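Glyoxalase family protein (Listeria monocytogenes, PDB 2P7P) probably catalyses the hydration of the antibiotic fosfomycin with the help of a manganese ion, as a member of the fosfomycin resistance protein family. Local coordinates at residues H7-V12 and W53-E58; I70-Q75 and H115-H120; Q23-A28 and E84-L89. One frame throughout, in Å; residues are numbered along the deposited sequence.

Contact 1 of 3, residues H7-V12 and W53-E58. With MN (manganese (II) ion), chain I; SO4 (sulfate ion), chain H.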
loop_
_atom_site.group_PDB
_atom_site.type_symbol
_atom_site.label_atom_id
_atom_site.label_comp_id
_atom_site.label_asym_id
_atom_site.label_seq_id
_atom_site.Cartn_x
_atom_site.Cartn_y
_atom_site.Cartn_z
ATOM N N HIS A 7 1.779 -8.931 -0.786
ATOM C CA HIS A 7 0.418 -8.562 -1.136
ATOM C C HIS A 7 -0.063 -7.408 -0.276
ATOM O O HIS A 7 0.620 -6.988 0.661
ATOM C CB HIS A 7 -0.526 -9.755 -0.933
ATOM C CG HIS A 7 -0.558 -10.275 0.474
ATOM N ND1 HIS A 7 0.401 -11.129 0.977
ATOM C CD2 HIS A 7 -1.436 -10.064 1.481
ATOM C CE1 HIS A 7 0.111 -11.426 2.232
ATOM N NE2 HIS A 7 -0.999 -10.791 2.563
ATOM N N ILE A 8 -1.244 -6.902 -0.612
ATOM C CA ILE A 8 -1.880 -5.820 0.126
ATOM C C ILE A 8 -3.292 -6.299 0.430
ATOM O O ILE A 8 -3.994 -6.803 -0.451
ATOM C CB ILE A 8 -1.947 -4.523 -0.702
ATOM C CG1 ILE A 8 -0.535 -3.995 -0.957
ATOM C CG2 ILE A 8 -2.773 -3.477 0.025
ATOM C CD1 ILE A 8 -0.497 -2.787 -1.870
ATOM N N THR A 9 -3.698 -6.161 1.684
ATOM C CA THR A 9 -5.017 -6.590 2.103
ATOM C C THR A 9 -5.843 -5.399 2.543
ATOM O O THR A 9 -5.410 -4.625 3.387
ATOM C CB THR A 9 -4.918 -7.592 3.266
ATOM O OG1 THR A 9 -4.402 -8.839 2.783
ATOM C CG2 THR A 9 -6.277 -7.817 3.910
ATOM N N LEU A 10 -7.034 -5.260 1.966
ATOM C CA LEU A 10 -7.941 -4.168 2.304
ATOM C C LEU A 10 -9.209 -4.724 2.951
ATOM O O LEU A 10 -9.618 -5.841 2.664
ATOM C CB LEU A 10 -8.319 -3.384 1.044
ATOM C CG LEU A 10 -7.158 -2.814 0.225
ATOM C CD1 LEU A 10 -7.701 -2.029 -0.957
ATOM C CD2 LEU A 10 -6.296 -1.921 1.104
ATOM N N ILE A 11 -9.836 -3.945 3.822
ATOM C CA ILE A 11 -11.048 -4.399 4.490
ATOM C C ILE A 11 -12.228 -3.567 4.004
ATOM O O ILE A 11 -12.171 -2.340 4.006
ATOM C CB ILE A 11 -10.913 -4.271 6.019
ATOM C CG1 ILE A 11 -9.584 -4.880 6.465
ATOM C CG2 ILE A 11 -12.061 -4.995 6.713
ATOM C CD1 ILE A 11 -9.413 -6.337 6.080
ATOM N N VAL A 12 -13.295 -4.238 3.582
ATOM C CA VAL A 12 -14.461 -3.536 3.059
ATOM C C VAL A 12 -15.780 -4.085 3.588
ATOM O O VAL A 12 -15.886 -5.264 3.900
ATOM C CB VAL A 12 -14.474 -3.599 1.522
ATOM C CG1 VAL A 12 -13.274 -2.859 0.957
ATOM C CG2 VAL A 12 -14.439 -5.041 1.069
ATOM N N TRP A 53 -0.558 -8.689 -5.949
ATOM C CA TRP A 53 -1.506 -9.605 -5.332
ATOM C C TRP A 53 -2.350 -8.777 -4.357
ATOM O O TRP A 53 -1.890 -8.422 -3.279
ATOM C CB TRP A 53 -0.722 -10.705 -4.603
ATOM C CG TRP A 53 -1.539 -11.720 -3.859
ATOM C CD1 TRP A 53 -2.878 -11.951 -3.984
ATOM C CD2 TRP A 53 -1.058 -12.672 -2.892
ATOM N NE1 TRP A 53 -3.261 -12.981 -3.158
ATOM C CE2 TRP A 53 -2.166 -13.443 -2.478
ATOM C CE3 TRP A 53 0.201 -12.948 -2.339
ATOM C CZ2 TRP A 53 -2.054 -14.473 -1.533
ATOM C CZ3 TRP A 53 0.311 -13.972 -1.401
ATOM C CH2 TRP A 53 -0.810 -14.721 -1.008
ATOM N N ILE A 54 -3.573 -8.443 -4.756
ATOM C CA ILE A 54 -4.470 -7.653 -3.912
ATOM C C ILE A 54 -5.540 -8.554 -3.290
ATOM O O ILE A 54 -6.224 -9.287 -3.996
ATOM C CB ILE A 54 -5.183 -6.546 -4.735
ATOM C CG1 ILE A 54 -4.155 -5.726 -5.524
ATOM C CG2 ILE A 54 -5.990 -5.637 -3.813
ATOM C CD1 ILE A 54 -3.160 -4.964 -4.662
ATOM N N CYS A 55 -5.673 -8.503 -1.968
ATOM C CA CYS A 55 -6.665 -9.311 -1.266
ATOM C C CYS A 55 -7.720 -8.423 -0.641
ATOM O O CYS A 55 -7.406 -7.387 -0.060
ATOM C CB CYS A 55 -6.006 -10.142 -0.162
ATOM S SG CYS A 55 -4.769 -11.313 -0.751
ATOM N N ILE A 56 -8.976 -8.833 -0.761
ATOM C CA ILE A 56 -10.082 -8.076 -0.195
ATOM C C ILE A 56 -10.821 -8.969 0.783
ATOM O O ILE A 56 -11.119 -10.119 0.476
ATOM C CB ILE A 56 -11.067 -7.614 -1.285
ATOM C CG1 ILE A 56 -10.335 -6.769 -2.331
ATOM C CG2 ILE A 56 -12.190 -6.803 -0.664
ATOM C CD1 ILE A 56 -9.759 -5.474 -1.797
ATOM N N MET A 57 -11.088 -8.441 1.968
ATOM C CA MET A 57 -11.801 -9.169 3.008
ATOM C C MET A 57 -12.992 -8.337 3.439
ATOM O O MET A 57 -12.881 -7.120 3.616
ATOM C CB MET A 57 -10.910 -9.402 4.227
ATOM C CG MET A 57 -9.959 -10.565 4.126
ATOM S SD MET A 57 -8.991 -10.718 5.655
ATOM C CE MET A 57 -10.278 -11.246 6.816
ATOM N N GLU A 58 -14.132 -8.994 3.611
ATOM C CA GLU A 58 -15.330 -8.298 4.035
ATOM C C GLU A 58 -15.229 -8.092 5.538
ATOM O O GLU A 58 -14.973 -9.032 6.281
ATOM C CB GLU A 58 -16.572 -9.125 3.690
ATOM C CG GLU A 58 -17.884 -8.356 3.791
ATOM C CD GLU A 58 -19.032 -9.085 3.108
ATOM O OE1 GLU A 58 -19.368 -10.207 3.539
ATOM O OE2 GLU A 58 -19.594 -8.539 2.140
HETATM MN MN MN I . -1.826 -10.949 4.699
HETATM S S SO4 H . -4.668 -12.401 3.539
HETATM O O1 SO4 H . -3.576 -11.447 3.312
HETATM O O2 SO4 H . -5.748 -12.121 2.570
HETATM O O3 SO4 H . -4.191 -13.781 3.347
HETATM O O4 SO4 H . -5.158 -12.247 4.924
#
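A chi1 of 59° sets CG of His7 between its own backbone N and carbonyl carbon, while Trp53 carries CG opposite its backbone N; the two side chains therefore leave their strands in the same direction, next to each other. The imidazole turns an edge toward the face of the indole six-membered ring, with centroids 4.6 Å apart and planes at 50°, and His7 CB sits over the same indole near its rim. At the far end of the imidazole, NE2 binds manganese at 2.3 Å. Sulfate O1 binds the same ion and accepts a hydrogen bond from Thr9 OG1 at 2.8 Å; that hydroxyl lies in the plane of the His7 ring, at its edge. Glu118 of the second subunit also binds this manganese.

Strands 7-12 and 53-58 run parallel, their directions 21° apart. Five backbone bonds alternate between them, the straightest from Cys55 N to Ile8 O (2.8 Å). Thr9, Cys55, Ile11 and Met57 share the face bearing the sulfate, with Ile11 CD1 resting 3.9 Å from Met57 CB. On the reverse face Ile56 CD1 meets Leu10 CB at 3.8 Å. The Val12 CG2 to Ile56 CG2 distance, 3.3 Å, is tight for two methyl groups.

Ile56 and Val12 pack on helix 15-25, while the Thr9 hydroxyl, beside Cys55, faces the sulfate and His7 holds the metal. Sulfate, probably from the crystallisation liquor, bound to both metal and hydroxyl is consistent with an anion pocket suited to the phosphonate of fosfomycin.

Contact 2 of 3, residues I70-Q75 and H115-H120. With MN (manganese (II) ion), chain G.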
loop_
_atom_site.group_PDB
_atom_site.type_symbol
_atom_site.label_atom_id
_atom_site.label_comp_id
_atom_site.label_asym_id
_atom_site.label_seq_id
_atom_site.Cartn_x
_atom_site.Cartn_y
_atom_site.Cartn_z
ATOM N N ILE A 70 -2.108 4.069 -1.962
ATOM C CA ILE A 70 -1.410 3.152 -2.847
ATOM C C ILE A 70 -1.512 3.788 -4.222
ATOM O O ILE A 70 -2.598 4.200 -4.637
ATOM C CB ILE A 70 -2.100 1.799 -2.914
ATOM C CG1 ILE A 70 -2.304 1.244 -1.510
ATOM C CG2 ILE A 70 -1.266 0.852 -3.737
ATOM C CD1 ILE A 70 -3.036 -0.075 -1.487
ATOM N N ALA A 71 -0.397 3.871 -4.936
ATOM C CA ALA A 71 -0.406 4.488 -6.255
ATOM C C ALA A 71 0.032 3.539 -7.355
ATOM O O ALA A 71 1.096 2.921 -7.270
ATOM C CB ALA A 71 0.482 5.719 -6.252
ATOM N N PHE A 72 -0.788 3.434 -8.396
ATOM C CA PHE A 72 -0.469 2.572 -9.521
ATOM C C PHE A 72 0.045 3.426 -10.664
ATOM O O PHE A 72 -0.298 4.602 -10.782
ATOM C CB PHE A 72 -1.697 1.772 -9.968
ATOM C CG PHE A 72 -2.156 0.756 -8.964
ATOM C CD1 PHE A 72 -3.006 1.117 -7.924
ATOM C CD2 PHE A 72 -1.725 -0.565 -9.047
ATOM C CE1 PHE A 72 -3.425 0.176 -6.978
ATOM C CE2 PHE A 72 -2.140 -1.515 -8.107
ATOM C CZ PHE A 72 -2.989 -1.142 -7.073
ATOM N N GLN A 73 0.866 2.820 -11.510
ATOM C CA GLN A 73 1.465 3.518 -12.630
ATOM C C GLN A 73 0.632 3.510 -13.907
ATOM O O GLN A 73 0.048 2.496 -14.275
ATOM C CB GLN A 73 2.839 2.903 -12.913
ATOM C CG GLN A 73 3.564 3.483 -14.108
ATOM C CD GLN A 73 4.557 4.553 -13.721
ATOM O OE1 GLN A 73 5.521 4.285 -12.994
ATOM N NE2 GLN A 73 4.335 5.779 -14.204
ATOM N N ILE A 74 0.586 4.655 -14.582
ATOM C CA ILE A 74 -0.121 4.786 -15.853
ATOM C C ILE A 74 0.667 5.774 -16.694
ATOM O O ILE A 74 1.613 6.393 -16.200
ATOM C CB ILE A 74 -1.560 5.332 -15.699
ATOM C CG1 ILE A 74 -1.538 6.693 -15.005
ATOM C CG2 ILE A 74 -2.413 4.339 -14.941
ATOM C CD1 ILE A 74 -2.851 7.450 -15.109
ATOM N N GLN A 75 0.289 5.914 -17.959
ATOM C CA GLN A 75 0.966 6.847 -18.849
ATOM C C GLN A 75 0.177 8.144 -18.804
ATOM O O GLN A 75 -1.017 8.131 -18.498
ATOM C CB GLN A 75 0.994 6.321 -20.287
ATOM C CG GLN A 75 1.332 4.851 -20.427
ATOM C CD GLN A 75 2.308 4.377 -19.380
ATOM O OE1 GLN A 75 1.910 3.889 -18.319
ATOM N NE2 GLN A 75 3.597 4.528 -19.663
ATOM N N HIS A 115 -10.532 4.032 1.150
ATOM C CA HIS A 115 -9.205 3.627 0.712
ATOM C C HIS A 115 -8.801 4.577 -0.402
ATOM O O HIS A 115 -9.324 4.492 -1.510
ATOM C CB HIS A 115 -9.212 2.197 0.178
ATOM C CG HIS A 115 -9.427 1.160 1.233
ATOM N ND1 HIS A 115 -10.421 0.210 1.148
ATOM C CD2 HIS A 115 -8.765 0.911 2.387
ATOM C CE1 HIS A 115 -10.363 -0.581 2.204
ATOM N NE2 HIS A 115 -9.366 -0.177 2.971
ATOM N N LEU A 116 -7.878 5.490 -0.113
ATOM C CA LEU A 116 -7.421 6.438 -1.123
ATOM C C LEU A 116 -6.508 5.750 -2.137
ATOM O O LEU A 116 -5.496 5.151 -1.764
ATOM C CB LEU A 116 -6.668 7.583 -0.460
ATOM C CG LEU A 116 -6.213 8.688 -1.407
ATOM C CD1 LEU A 116 -7.440 9.350 -2.014
ATOM C CD2 LEU A 116 -5.366 9.716 -0.645
ATOM N N PHE A 117 -6.885 5.822 -3.414
ATOM C CA PHE A 117 -6.102 5.232 -4.495
ATOM C C PHE A 117 -5.544 6.332 -5.396
ATOM O O PHE A 117 -6.085 7.437 -5.453
ATOM C CB PHE A 117 -6.957 4.284 -5.359
ATOM C CG PHE A 117 -7.269 2.962 -4.710
ATOM C CD1 PHE A 117 -8.412 2.799 -3.943
ATOM C CD2 PHE A 117 -6.417 1.876 -4.873
ATOM C CE1 PHE A 117 -8.705 1.571 -3.348
ATOM C CE2 PHE A 117 -6.696 0.646 -4.282
ATOM C CZ PHE A 117 -7.844 0.493 -3.518
ATOM N N GLU A 118 -4.457 6.023 -6.101
ATOM C CA GLU A 118 -3.849 6.977 -7.010
ATOM C C GLU A 118 -3.370 6.336 -8.306
ATOM O O GLU A 118 -2.915 5.202 -8.317
ATOM C CB GLU A 118 -2.659 7.679 -6.348
ATOM C CG GLU A 118 -1.799 8.472 -7.339
ATOM C CD GLU A 118 -0.631 9.188 -6.674
ATOM O OE1 GLU A 118 -0.237 8.769 -5.568
ATOM O OE2 GLU A 118 -0.106 10.160 -7.263
ATOM N N LEU A 119 -3.498 7.074 -9.399
ATOM C CA LEU A 119 -3.023 6.619 -10.696
ATOM C C LEU A 119 -2.010 7.709 -11.034
ATOM O O LEU A 119 -2.371 8.856 -11.252
ATOM C CB LEU A 119 -4.165 6.577 -11.711
ATOM C CG LEU A 119 -5.267 5.573 -11.355
ATOM C CD1 LEU A 119 -6.316 5.538 -12.455
ATOM C CD2 LEU A 119 -4.671 4.215 -11.168
ATOM N N HIS A 120 -0.740 7.327 -11.053
ATOM C CA HIS A 120 0.365 8.244 -11.269
ATOM C C HIS A 120 1.032 8.121 -12.631
ATOM O O HIS A 120 1.424 7.029 -13.040
ATOM C CB HIS A 120 1.381 7.995 -10.147
ATOM C CG HIS A 120 2.551 8.924 -10.149
ATOM N ND1 HIS A 120 2.415 10.296 -10.129
ATOM C CD2 HIS A 120 3.882 8.676 -10.117
ATOM C CE1 HIS A 120 3.612 10.853 -10.079
ATOM N NE2 HIS A 120 4.519 9.893 -10.070
HETATM MN MN MN G . 1.411 9.603 -4.366
#
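Ala71 lays its methyl group beside the carboxylate of Glu118, CB reaching OE1 at 3.2 Å. Glu118 runs extended beyond CG, with chi1 168° and chi2 179°, and this reach brings OE1 to manganese at 2.2 Å. His69 and, from the second subunit, His7 bind the same ion, while Ser106 holds the other oxygen, OE2, by a hydrogen bond.

The opposite face of the sheet is apolar. The side chains of Phe72 and Phe117 run next to each other and their rings meet edge to edge, CE1 of Phe72 lying 4.0 Å from CD2 of Phe117; Phe26 packs against both. Farther along, Ile74 lies nearly perpendicular to Leu119, its CD1 touching Leu119 CB at 3.7 Å.

Three backbone bonds join the parallel strands, that from His120 N to Phe72 O (2.8 Å) nearly straight. A fourth continues the ladder past the end of strand 69-73, Ile74 N approaching His120 O from above the carbonyl plane. That strand also pairs antiparallel with one of the second subunit.

The manganese site thus spans the subunit interface, consistent with a metal-dependent member of the glyoxalase superfamily; metal at OE1 and serine at OE2 would fix the rotation of the carboxylate.

Contact 3 of 3, residues Q23-A28 and E84-L89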
loop_
_atom_site.group_PDB
_atom_site.type_symbol
_atom_site.label_atom_id
_atom_site.label_comp_id
_atom_site.label_asym_id
_atom_site.label_seq_id
_atom_site.Cartn_x
_atom_site.Cartn_y
_atom_site.Cartn_z
ATOM N N GLN A 23 -12.672 -4.620 -10.669
ATOM C CA GLN A 23 -12.703 -5.218 -11.998
ATOM C C GLN A 23 -12.960 -4.197 -13.096
ATOM O O GLN A 23 -12.457 -4.348 -14.212
ATOM C CB GLN A 23 -13.759 -6.322 -12.053
ATOM C CG GLN A 23 -13.434 -7.496 -11.151
ATOM C CD GLN A 23 -14.492 -8.578 -11.184
ATOM O OE1 GLN A 23 -15.680 -8.305 -10.999
ATOM N NE2 GLN A 23 -14.063 -9.816 -11.401
ATOM N N ASN A 24 -13.733 -3.158 -12.778
ATOM C CA ASN A 24 -14.055 -2.116 -13.743
ATOM C C ASN A 24 -12.931 -1.101 -13.942
ATOM O O ASN A 24 -12.545 -0.801 -15.074
ATOM C CB ASN A 24 -15.323 -1.364 -13.327
ATOM C CG ASN A 24 -16.603 -2.041 -13.811
ATOM O OD1 ASN A 24 -16.602 -2.770 -14.804
ATOM N ND2 ASN A 24 -17.704 -1.779 -13.119
ATOM N N ILE A 25 -12.410 -0.574 -12.840
ATOM C CA ILE A 25 -11.368 0.440 -12.902
ATOM C C ILE A 25 -9.960 -0.087 -13.113
ATOM O O ILE A 25 -9.216 0.419 -13.954
ATOM C CB ILE A 25 -11.369 1.304 -11.615
ATOM C CG1 ILE A 25 -12.734 1.981 -11.450
ATOM C CG2 ILE A 25 -10.250 2.346 -11.683
ATOM C CD1 ILE A 25 -12.837 2.903 -10.261
ATOM N N PHE A 26 -9.602 -1.110 -12.349
ATOM C CA PHE A 26 -8.264 -1.677 -12.407
ATOM C C PHE A 26 -8.144 -2.936 -13.239
ATOM O O PHE A 26 -7.081 -3.557 -13.263
ATOM C CB PHE A 26 -7.776 -1.987 -10.995
ATOM C CG PHE A 26 -7.846 -0.823 -10.059
ATOM C CD1 PHE A 26 -8.982 -0.594 -9.295
ATOM C CD2 PHE A 26 -6.760 0.027 -9.911
ATOM C CE1 PHE A 26 -9.030 0.461 -8.391
ATOM C CE2 PHE A 26 -6.804 1.082 -9.011
ATOM C CZ PHE A 26 -7.937 1.298 -8.248
ATOM N N ASN A 27 -9.221 -3.326 -13.910
ATOM C CA ASN A 27 -9.186 -4.536 -14.726
ATOM C C ASN A 27 -8.699 -5.691 -13.865
ATOM O O ASN A 27 -8.044 -6.609 -14.349
ATOM C CB ASN A 27 -8.251 -4.333 -15.914
ATOM C CG ASN A 27 -8.798 -3.332 -16.916
ATOM O OD1 ASN A 27 -9.369 -2.310 -16.535
ATOM N ND2 ASN A 27 -8.620 -3.618 -18.206
ATOM N N ALA A 28 -9.041 -5.639 -12.583
ATOM C CA ALA A 28 -8.616 -6.657 -11.633
ATOM C C ALA A 28 -8.981 -8.067 -12.064
ATOM O O ALA A 28 -10.116 -8.335 -12.459
ATOM C CB ALA A 28 -9.195 -6.368 -10.265
ATOM N N GLU A 84 -12.192 9.645 -17.128
ATOM C CA GLU A 84 -13.497 9.397 -17.721
ATOM C C GLU A 84 -14.114 8.121 -17.147
ATOM O O GLU A 84 -15.285 8.110 -16.775
ATOM C CB GLU A 84 -13.345 9.268 -19.238
ATOM C CG GLU A 84 -14.649 9.219 -20.001
ATOM C CD GLU A 84 -15.422 10.516 -19.903
ATOM O OE1 GLU A 84 -14.800 11.594 -20.066
ATOM O OE2 GLU A 84 -16.649 10.451 -19.675
ATOM N N ARG A 85 -13.318 7.054 -17.080
ATOM C CA ARG A 85 -13.774 5.770 -16.560
ATOM C C ARG A 85 -14.202 5.871 -15.113
ATOM O O ARG A 85 -15.126 5.192 -14.679
ATOM C CB ARG A 85 -12.673 4.720 -16.662
ATOM C CG ARG A 85 -12.288 4.333 -18.072
ATOM C CD ARG A 85 -11.034 3.454 -18.065
ATOM N NE ARG A 85 -11.245 2.155 -17.436
ATOM C CZ ARG A 85 -10.365 1.161 -17.488
ATOM N NH1 ARG A 85 -9.220 1.332 -18.134
ATOM N NH2 ARG A 85 -10.633 -0.010 -16.925
ATOM N N ILE A 86 -13.496 6.703 -14.360
ATOM C CA ILE A 86 -13.797 6.905 -12.956
ATOM C C ILE A 86 -15.047 7.774 -12.829
ATOM O O ILE A 86 -15.938 7.488 -12.034
ATOM C CB ILE A 86 -12.605 7.567 -12.259
ATOM C CG1 ILE A 86 -11.543 6.505 -11.960
ATOM C CG2 ILE A 86 -13.051 8.283 -11.019
ATOM C CD1 ILE A 86 -10.256 7.061 -11.397
ATOM N N LYS A 87 -15.101 8.835 -13.625
ATOM C CA LYS A 87 -16.247 9.729 -13.618
ATOM C C LYS A 87 -17.501 8.904 -13.938
ATOM O O LYS A 87 -18.510 8.984 -13.238
ATOM C CB LYS A 87 -16.046 10.825 -14.666
ATOM C CG LYS A 87 -17.112 11.912 -14.673
ATOM C CD LYS A 87 -16.967 12.811 -15.901
ATOM C CE LYS A 87 -18.114 13.811 -16.009
ATOM N NZ LYS A 87 -18.144 14.509 -17.332
ATOM N N ALA A 88 -17.416 8.088 -14.984
ATOM C CA ALA A 88 -18.535 7.250 -15.401
ATOM C C ALA A 88 -19.056 6.330 -14.300
ATOM O O ALA A 88 -20.232 5.983 -14.291
ATOM C CB ALA A 88 -18.137 6.419 -16.619
ATOM N N LEU A 89 -18.190 5.926 -13.376
ATOM C CA LEU A 89 -18.615 5.042 -12.294
ATOM C C LEU A 89 -19.118 5.807 -11.077
ATOM O O LEU A 89 -19.459 5.215 -10.054
ATOM C CB LEU A 89 -17.469 4.116 -11.894
ATOM C CG LEU A 89 -17.206 3.028 -12.933
ATOM C CD1 LEU A 89 -15.999 2.196 -12.541
ATOM C CD2 LEU A 89 -18.440 2.155 -13.042
#
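Asn27 and Arg85 meet nearly perpendicularly, the amide plane turned 58° from that of the guanidinium. A single nitrogen does the work: NH2 of Arg85 donates to Asn27 OD1 at 2.7 Å and to the backbone O of Asn24 at 2.8 Å, each with an angle of 153° at the hydrogen. Both acceptors lie near the guanidinium plane, and NH2 lies in the carbonyl plane of each. The chain of Arg85 bends at chi3 (66°), which turns the group across the C-terminal end of helix 15-25. There Asn27, where the chain departs from the helix, has a positive phi. Ile25 O lies over the guanidinium face, but its angle is too poor for a hydrogen bond.

The apolar half is built differently. Ile25 and Leu89 run antiparallel alongside each other, with CG1 of Ile25 only 3.4 Å from CD1 of Leu89, a tight carbon pair. The same Leu89 methyl also touches CB of Asn24 at 3.7 Å. Deeper in, Ile25 lies square to Ile86, CD1 to CG1 4.2 Å, and both isoleucines rest on Phe109 of the three-stranded sheet.

Helices 15-25 and 79-88 thus pack beside each other near their C-terminal ends. Carbonyl oxygens at a helix end carry partial negative charge, so the cationic guanidinium probably gains electrostatically as well as through its two bonds.

Overall arrangement
Contacts 1 and 2 are buried parallel strand pairs, one in each sheet of the chain; contact 3 joins the ends of two helices and is only partly buried. The strand pairs touch through Leu10 with Phe117 and Ile8 with Ile70. Each supplies a ligand to manganese, but at separate ions: His7 of one subunit shares its metal with Glu118 of the other, so a complete site requires the dimer. Contact 3 is metal-free and lies on the apolar side of contact 2, where Phe26 reaches Phe72 and Phe117. Contacts 1 and 2 thus combine backbone ladders with one metal ligand each, whereas contact 3 combines aliphatic packing with one arginine's hydrogen bonds.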